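Local coordinates for protein COG0778: Nitroreductase (Streptococcus pneumoniae, PDB 2B67) that binds FMN and, as a member of the nitroreductase family, probably catalyses flavin-dependent reduction of its substrates with electrons from a nicotinamide cofactor, at residues K49-R54 / L168-R173. Numbering follows the deposited sequence.
Sequences KFVVVR and LEIEDR. With ACY (acetic acid), chain F.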
loop_
_atom_site.group_PDB
_atom_site.type_symbol
_atom_site.label_atom_id
_atom_site.label_comp_id
_atom_site.label_asym_id
_atom_site.label_seq_id
_atom_site.Cartn_x
_atom_site.Cartn_y
_atom_site.Cartn_z
ATOM N N LYS A 49 -10.463 1.250 -8.513
ATOM C CA LYS A 49 -10.834 1.523 -9.908
ATOM C C LYS A 49 -9.676 2.267 -10.554
ATOM O O LYS A 49 -9.199 3.269 -10.013
ATOM C CB LYS A 49 -12.121 2.358 -10.018
ATOM C CG LYS A 49 -12.484 2.631 -11.499
ATOM C CD LYS A 49 -13.453 3.812 -11.718
ATOM C CE LYS A 49 -14.878 3.383 -11.376
ATOM N NZ LYS A 49 -15.413 2.366 -12.330
ATOM N N PHE A 50 -9.194 1.726 -11.663
ATOM C CA PHE A 50 -8.033 2.271 -12.392
ATOM C C PHE A 50 -8.495 3.044 -13.625
ATOM O O PHE A 50 -9.103 2.482 -14.571
ATOM C CB PHE A 50 -7.076 1.139 -12.789
ATOM C CG PHE A 50 -6.476 0.417 -11.614
ATOM C CD1 PHE A 50 -7.218 -0.545 -10.911
ATOM C CD2 PHE A 50 -5.172 0.723 -11.192
ATOM C CE1 PHE A 50 -6.664 -1.195 -9.792
ATOM C CE2 PHE A 50 -4.597 0.067 -10.119
ATOM C CZ PHE A 50 -5.334 -0.885 -9.406
ATOM N N VAL A 51 -8.236 4.339 -13.620
ATOM C CA VAL A 51 -8.614 5.153 -14.760
ATOM C C VAL A 51 -7.355 5.446 -15.587
ATOM O O VAL A 51 -6.504 6.237 -15.170
ATOM C CB VAL A 51 -9.376 6.438 -14.329
ATOM C CG1 VAL A 51 -9.780 7.223 -15.561
ATOM C CG2 VAL A 51 -10.646 6.067 -13.510
ATOM N N VAL A 52 -7.232 4.764 -16.734
ATOM C CA VAL A 52 -6.084 4.929 -17.614
ATOM C C VAL A 52 -6.260 6.141 -18.540
ATOM O O VAL A 52 -7.082 6.135 -19.470
ATOM C CB VAL A 52 -5.800 3.631 -18.402
ATOM C CG1 VAL A 52 -4.636 3.800 -19.321
ATOM C CG2 VAL A 52 -5.559 2.473 -17.425
ATOM N N VAL A 53 -5.485 7.175 -18.285
ATOM C CA VAL A 53 -5.674 8.434 -18.993
ATOM C C VAL A 53 -4.677 8.553 -20.133
ATOM O O VAL A 53 -3.457 8.627 -19.902
ATOM C CB VAL A 53 -5.585 9.631 -18.037
ATOM C CG1 VAL A 53 -5.835 10.958 -18.775
ATOM C CG2 VAL A 53 -6.612 9.426 -16.878
ATOM N N ARG A 54 -5.223 8.571 -21.351
ATOM C CA ARG A 54 -4.448 8.712 -22.580
ATOM C C ARG A 54 -4.961 9.895 -23.393
ATOM O O ARG A 54 -4.244 10.423 -24.226
ATOM C CB ARG A 54 -4.529 7.440 -23.453
ATOM C CG ARG A 54 -3.639 6.335 -22.980
ATOM C CD ARG A 54 -3.704 5.079 -23.910
ATOM N NE ARG A 54 -2.957 3.963 -23.306
ATOM C CZ ARG A 54 -1.636 3.753 -23.429
ATOM N NH1 ARG A 54 -1.107 2.713 -22.809
ATOM N NH2 ARG A 54 -0.842 4.561 -24.149
ATOM N N LEU A 168 -12.233 13.772 -15.206
ATOM C CA LEU A 168 -12.115 12.438 -15.778
ATOM C C LEU A 168 -13.450 11.735 -16.039
ATOM O O LEU A 168 -13.453 10.594 -16.515
ATOM C CB LEU A 168 -11.211 11.551 -14.894
ATOM C CG LEU A 168 -9.771 12.021 -14.708
ATOM C CD1 LEU A 168 -8.896 10.988 -14.013
ATOM C CD2 LEU A 168 -9.182 12.372 -16.047
ATOM N N GLU A 169 -14.561 12.402 -15.710
ATOM C CA GLU A 169 -15.910 11.865 -15.916
ATOM C C GLU A 169 -16.108 10.525 -15.210
ATOM O O GLU A 169 -16.482 9.521 -15.828
ATOM C CB GLU A 169 -16.272 11.768 -17.416
ATOM C CG GLU A 169 -16.068 13.086 -18.144
ATOM C CD GLU A 169 -16.364 13.018 -19.652
ATOM O OE1 GLU A 169 -16.494 11.892 -20.227
ATOM O OE2 GLU A 169 -16.449 14.122 -20.259
ATOM N N ILE A 170 -15.858 10.526 -13.905
ATOM C CA ILE A 170 -16.006 9.329 -13.089
ATOM C C ILE A 170 -17.018 9.641 -11.978
ATOM O O ILE A 170 -16.943 10.702 -11.359
ATOM C CB ILE A 170 -14.650 8.943 -12.430
ATOM C CG1 ILE A 170 -13.555 8.691 -13.481
ATOM C CG2 ILE A 170 -14.881 7.821 -11.417
ATOM C CD1 ILE A 170 -13.727 7.389 -14.363
ATOM N N GLU A 171 -17.936 8.714 -11.721
ATOM C CA GLU A 171 -18.926 8.841 -10.641
ATOM C C GLU A 171 -18.350 9.219 -9.273
ATOM O O GLU A 171 -17.311 8.669 -8.848
ATOM C CB GLU A 171 -19.760 7.550 -10.509
ATOM C CG GLU A 171 -20.681 7.278 -11.700
ATOM C CD GLU A 171 -21.754 8.362 -11.932
ATOM O OE1 GLU A 171 -22.196 9.022 -10.956
ATOM O OE2 GLU A 171 -22.160 8.540 -13.106
ATOM N N ASP A 172 -19.034 10.136 -8.585
ATOM C CA ASP A 172 -18.588 10.679 -7.301
ATOM C C ASP A 172 -18.490 9.625 -6.190
ATOM O O ASP A 172 -17.835 9.847 -5.151
ATOM C CB ASP A 172 -19.519 11.800 -6.843
ATOM C CG ASP A 172 -19.328 13.086 -7.628
ATOM O OD1 ASP A 172 -18.248 13.312 -8.228
ATOM O OD2 ASP A 172 -20.278 13.900 -7.648
ATOM N N ARG A 173 -19.168 8.492 -6.401
ATOM C CA ARG A 173 -19.028 7.319 -5.540
ATOM C C ARG A 173 -17.519 6.945 -5.416
ATOM O O ARG A 173 -17.093 6.481 -4.400
ATOM C CB ARG A 173 -19.871 6.150 -6.096
ATOM C CG ARG A 173 -19.599 4.784 -5.463
ATOM C CD ARG A 173 -20.485 3.710 -6.105
ATOM N NE ARG A 173 -19.924 2.367 -5.921
ATOM C CZ ARG A 173 -20.328 1.273 -6.583
ATOM N NH1 ARG A 173 -19.718 0.106 -6.368
ATOM N NH2 ARG A 173 -21.324 1.332 -7.464
HETATM C C ACY F . -18.417 0.533 -11.145
HETATM O O ACY F . -18.105 1.558 -11.786
HETATM O OXT ACY F . -17.587 -0.321 -10.762
HETATM C CH3 ACY F . -19.867 0.331 -10.815
#
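In the alpha-beta sandwich of this nitroreductase, V51 and V53 on strand 48-53 pack against L168 and I170, where helix 161-168 ends and the chain turns toward strand 174-183. E169, with positive phi, closes the helix in a Schellman motif; L168 and I170 on its two flanks both direct their side chains at the strand. V51 and I170 meet tip to tip: CG2 of V51 lies 3.5 Å from CD1 of I170, tighter than ordinary van der Waals contact, and CG1 of V51 is 4.1 Å from the same methyl. The I170 chain reaches there with CG1 anti to its carbonyl carbon (chi1 -59°). L168 serves both valines, its CD1 lying 4.2 Å from V51 CG1 and 4.0 Å from V53 CG2, and it crosses V53 at about a right angle. Within the chain, strand 48-53 is an edge strand of the antiparallel sheet, hydrogen-bonded to strand 77-84; on its other side a parallel strand of the second subunit continues the sheet, and R204 of that subunit hydrogen-bonds the carbonyl oxygens of L168 and E169. Near the start of the strand, K49 passes I170, where K49 CD lies 4.3 Å from I170 CG2, and makes a cation-pi contact with F174. Bends at chi3 (-77°) and chi4 (-67°) carry its amine to an acetic acid molecule, probably from the crystallisation liquor, where K49 NZ donates a 2.9 Å hydrogen bond to ACY O.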